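Local coordinates for SusD-like protein BACOVA_02651 (Bacteroides ovatus, PDB 5E75) that binds polysaccharide at the bacterial cell surface and probably captures xyloglucan before it is transported into the periplasm for degradation, at residues Tyr230-Leu233 with Phe234-Lys237; Phe268-Glu271 with Val272-Gly275. One frame throughout, in Å; residues are numbered along the deposited sequence.

Contact 1: Tyr230-Leu233 with Phe234-Lys237; sequences YEDL and FKYK
F234 turns the edge of its ring, at CE2, onto one face of the Y230 ring, an edge-to-face (T-shaped) pair with centroids 5.1 Å apart and planes at 61°. The nearest carbons, CE2 of Y230 and CE2 of F234, are 3.6 Å apart, the latter over the rim of the tyrosine ring. Y230 is turned this way with CG anti to the backbone N (chi1 -177°), while its hydroxyl reaches the carbonyl of E414. One face of F234 lies on L233, whose CB sits over the ring centre, 3.6 Å from the centroid, in a CH-pi contact. Flat rings and a branched aliphatic chain suit this buried side, where R359 also packs against all three residues.

The other side is charged. K235, extended beyond CG, runs back along the turn, and its NZ forms salt bridges with OE2 of E231 (2.8 Å), met on its anti side and a little out of the carboxylate plane, and with OD1 of D232 (2.8 Å), met nearly along its C-O axis. K235 also makes a cation-pi contact with Y313. A methionine in place of K235 would probably leave the carboxylates of E231 and D232 close together without the ammonium that bridges them. In the backbone, F234 N donates to E231 O at 3.3 Å. A weak bond joins K235 N to D232 O. The i to i+3 bonds, with acids three and four residues before the lysine, are characteristic of a helical turn, here in the loop between helix 205-221 and strand 244-248.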
loop_
_atom_site.group_PDB
_atom_site.type_symbol
_atom_site.label_atom_id
_atom_site.label_comp_id
_atom_site.label_asym_id
_atom_site.label_seq_id
_atom_site.Cartn_x
_atom_site.Cartn_y
_atom_site.Cartn_z
ATOM N N TYR A 230 12.382 -10.038 8.239
ATOM C CA TYR A 230 11.602 -8.950 7.689
ATOM C C TYR A 230 12.411 -8.120 6.688
ATOM O O TYR A 230 11.890 -7.743 5.652
ATOM C CB TYR A 230 11.135 -8.074 8.843
ATOM C CG TYR A 230 10.241 -6.900 8.505
ATOM C CD1 TYR A 230 8.876 -7.058 8.377
ATOM C CD2 TYR A 230 10.772 -5.623 8.368
ATOM C CE1 TYR A 230 8.047 -5.977 8.095
ATOM C CE2 TYR A 230 9.962 -4.529 8.088
ATOM C CZ TYR A 230 8.593 -4.707 7.974
ATOM O OH TYR A 230 7.793 -3.609 7.724
ATOM N N GLU A 231 13.680 -7.838 6.992
ATOM C CA GLU A 231 14.487 -6.999 6.113
ATOM C C GLU A 231 14.633 -7.580 4.712
ATOM O O GLU A 231 14.819 -6.841 3.742
ATOM C CB GLU A 231 15.890 -6.737 6.714
ATOM C CG GLU A 231 16.788 -7.981 6.774
ATOM C CD GLU A 231 18.218 -7.699 7.222
ATOM O OE1 GLU A 231 18.376 -7.086 8.297
ATOM O OE2 GLU A 231 19.175 -8.099 6.507
ATOM N N ASP A 232 14.553 -8.906 4.607
ATOM C CA ASP A 232 14.748 -9.565 3.322
ATOM C C ASP A 232 13.629 -9.268 2.327
ATOM O O ASP A 232 13.840 -9.367 1.123
ATOM C CB ASP A 232 14.890 -11.079 3.496
ATOM C CG ASP A 232 16.241 -11.487 4.087
ATOM O OD1 ASP A 232 17.177 -10.672 4.094
ATOM O OD2 ASP A 232 16.367 -12.646 4.516
ATOM N N LEU A 233 12.452 -8.886 2.825
ATOM C CA LEU A 233 11.318 -8.591 1.954
ATOM C C LEU A 233 11.593 -7.401 1.040
ATOM O O LEU A 233 10.962 -7.255 -0.002
ATOM C CB LEU A 233 10.082 -8.260 2.795
ATOM C CG LEU A 233 9.427 -9.408 3.540
ATOM C CD1 LEU A 233 8.506 -8.854 4.622
ATOM C CD2 LEU A 233 8.683 -10.332 2.581
ATOM N N PHE A 234 12.535 -6.547 1.433
ATOM C CA PHE A 234 12.718 -5.247 0.794
ATOM C C PHE A 234 14.077 -5.136 0.129
ATOM O O PHE A 234 14.632 -4.049 -0.018
ATOM C CB PHE A 234 12.438 -4.149 1.827
ATOM C CG PHE A 234 11.184 -4.407 2.599
ATOM C CD1 PHE A 234 9.941 -4.237 2.005
ATOM C CD2 PHE A 234 11.245 -4.886 3.892
ATOM C CE1 PHE A 234 8.777 -4.529 2.704
ATOM C CE2 PHE A 234 10.068 -5.175 4.592
ATOM C CZ PHE A 234 8.855 -4.978 4.004
ATOM N N LYS A 235 14.564 -6.291 -0.338
ATOM C CA LYS A 235 15.780 -6.398 -1.129
ATOM C C LYS A 235 15.411 -6.955 -2.497
ATOM O O LYS A 235 14.583 -7.866 -2.609
ATOM C CB LYS A 235 16.773 -7.331 -0.447
ATOM C CG LYS A 235 17.203 -6.867 0.915
ATOM C CD LYS A 235 18.089 -7.890 1.617
ATOM C CE LYS A 235 18.298 -7.543 3.084
ATOM N NZ LYS A 235 19.067 -8.590 3.792
ATOM N N TYR A 236 16.024 -6.404 -3.533
ATOM C CA TYR A 236 15.702 -6.777 -4.910
ATOM C C TYR A 236 15.914 -8.267 -5.217
ATOM O O TYR A 236 15.140 -8.865 -5.972
ATOM C CB TYR A 236 16.484 -5.882 -5.884
ATOM C CG TYR A 236 17.050 -6.582 -7.090
ATOM C CD1 TYR A 236 16.283 -6.791 -8.214
ATOM C CD2 TYR A 236 18.367 -7.014 -7.097
ATOM C CE1 TYR A 236 16.820 -7.438 -9.331
ATOM C CE2 TYR A 236 18.902 -7.653 -8.170
ATOM C CZ TYR A 236 18.136 -7.859 -9.286
ATOM O OH TYR A 236 18.709 -8.505 -10.358
ATOM N N LYS A 237 16.936 -8.877 -4.623
ATOM C CA LYS A 237 17.194 -10.296 -4.865
ATOM C C LYS A 237 16.043 -11.157 -4.396
ATOM O O LYS A 237 15.932 -12.306 -4.818
ATOM C CB LYS A 237 18.469 -10.760 -4.165
ATOM C CG LYS A 237 19.769 -10.286 -4.801
ATOM C CD LYS A 237 19.983 -10.864 -6.175
ATOM C CE LYS A 237 21.442 -10.730 -6.592
ATOM N NZ LYS A 237 21.628 -11.185 -8.000
#

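Contact 2: Phe268-Glu271 with Val272-Gly275; sequences FSTE and VTGG
T270 O is gripped by two backbone amides, T273 N at 3.2 Å and G275 N at 3.1 Å. They use different directions: the T273 N-H stands well above the carbonyl plane, whereas that of G275 is tilted only 17° from it. The chain can curl back to this oxygen because G274 and G275 both have positive phi; at G275 a side chain would also jam against the preceding carbonyl. A water spans the bend, donating to E271 O and accepting from G274 N.

At the start of the turn, S269 OG accepts from E271 N at 3.0 Å, forming an ST turn, and donates to E271 OE1 at 2.7 Å. With CG between the backbone N and the carbonyl carbon (chi1 74°), the glutamate chain runs back alongside the turn to the serine, and its OE2 bonds to Y321. V272 N closes the turn on S269 O at 3.1 Å. V272 is buried, its CG2 meeting F268 CE1 at 3.8 Å, with the two side chains crossing at about a right angle. The turn follows helix 263-266 and precedes strand 283-284, while F268 and V272 both pack on Y321 of strand 321-322.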
loop_
_atom_site.group_PDB
_atom_site.type_symbol
_atom_site.label_atom_id
_atom_site.label_comp_id
_atom_site.label_asym_id
_atom_site.label_seq_id
_atom_site.Cartn_x
_atom_site.Cartn_y
_atom_site.Cartn_z
ATOM N N PHE A 268 17.340 9.905 0.636
ATOM C CA PHE A 268 17.658 11.214 1.215
ATOM C C PHE A 268 19.063 11.715 0.866
ATOM O O PHE A 268 19.334 12.917 0.971
ATOM C CB PHE A 268 17.507 11.179 2.748
ATOM C CG PHE A 268 18.677 10.570 3.470
ATOM C CD1 PHE A 268 18.844 9.194 3.539
ATOM C CD2 PHE A 268 19.607 11.378 4.099
ATOM C CE1 PHE A 268 19.921 8.639 4.224
ATOM C CE2 PHE A 268 20.680 10.830 4.776
ATOM C CZ PHE A 268 20.838 9.458 4.835
ATOM N N SER A 269 19.940 10.804 0.467
ATOM C CA SER A 269 21.344 11.143 0.248
ATOM C C SER A 269 22.041 10.149 -0.660
ATOM O O SER A 269 21.777 8.944 -0.607
ATOM C CB SER A 269 22.087 11.156 1.572
ATOM O OG SER A 269 23.490 11.284 1.337
ATOM N N THR A 270 22.963 10.652 -1.474
ATOM C CA THR A 270 23.767 9.789 -2.323
ATOM C C THR A 270 24.599 8.790 -1.529
ATOM O O THR A 270 25.076 7.801 -2.087
ATOM C CB THR A 270 24.703 10.604 -3.225
ATOM O OG1 THR A 270 25.556 11.420 -2.400
ATOM C CG2 THR A 270 23.911 11.487 -4.143
ATOM N N GLU A 271 24.751 9.012 -0.229
ATOM C CA GLU A 271 25.499 8.076 0.592
ATOM C C GLU A 271 24.811 6.708 0.712
ATOM O O GLU A 271 25.462 5.733 1.089
ATOM C CB GLU A 271 25.757 8.671 1.978
ATOM C CG GLU A 271 24.549 8.721 2.901
ATOM C CD GLU A 271 24.678 9.765 4.015
ATOM O OE1 GLU A 271 24.770 10.975 3.700
ATOM O OE2 GLU A 271 24.681 9.388 5.207
ATOM N N VAL A 272 23.514 6.641 0.396
ATOM C CA VAL A 272 22.781 5.365 0.415
ATOM C C VAL A 272 22.257 4.961 -0.963
ATOM O O VAL A 272 21.402 4.089 -1.075
ATOM C CB VAL A 272 21.628 5.356 1.464
ATOM C CG1 VAL A 272 22.216 5.489 2.868
ATOM C CG2 VAL A 272 20.596 6.450 1.183
ATOM N N THR A 273 22.785 5.588 -2.012
ATOM C CA THR A 273 22.433 5.223 -3.379
ATOM C C THR A 273 23.665 4.972 -4.250
ATOM O O THR A 273 23.546 4.898 -5.472
ATOM C CB THR A 273 21.646 6.338 -4.079
ATOM O OG1 THR A 273 22.510 7.473 -4.198
ATOM C CG2 THR A 273 20.388 6.711 -3.320
ATOM N N GLY A 274 24.835 4.845 -3.634
ATOM C CA GLY A 274 26.053 4.615 -4.399
ATOM C C GLY A 274 26.407 5.770 -5.322
ATOM O O GLY A 274 27.058 5.574 -6.362
ATOM N N GLY A 275 25.958 6.969 -4.974
ATOM C CA GLY A 275 26.245 8.150 -5.768
ATOM C C GLY A 275 25.156 8.551 -6.746
ATOM O O GLY A 275 25.243 9.592 -7.387
HETATM O O HOH W 1 26.071 4.152 -1.239
#

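How the contacts relate
Both contacts are tight local turns in loops of the SusD family region, on the same side of the chain's centre but separate: their centres are 18 Å apart and their nearest atoms about 11 Å. Contact 1 lies deeper, with its centre 16 Å from that of the chain against 25 Å for contact 2. Its apolar side packs on strand 355-359 and helices 297-303 and 382-393, with an ionic network on its less buried side. Contact 2, nearer the surface, relies more on main-chain bonds, a serine, glycines and water, turning V272 inward. They hold different elements, as contact 2 meets strand 321-322 instead.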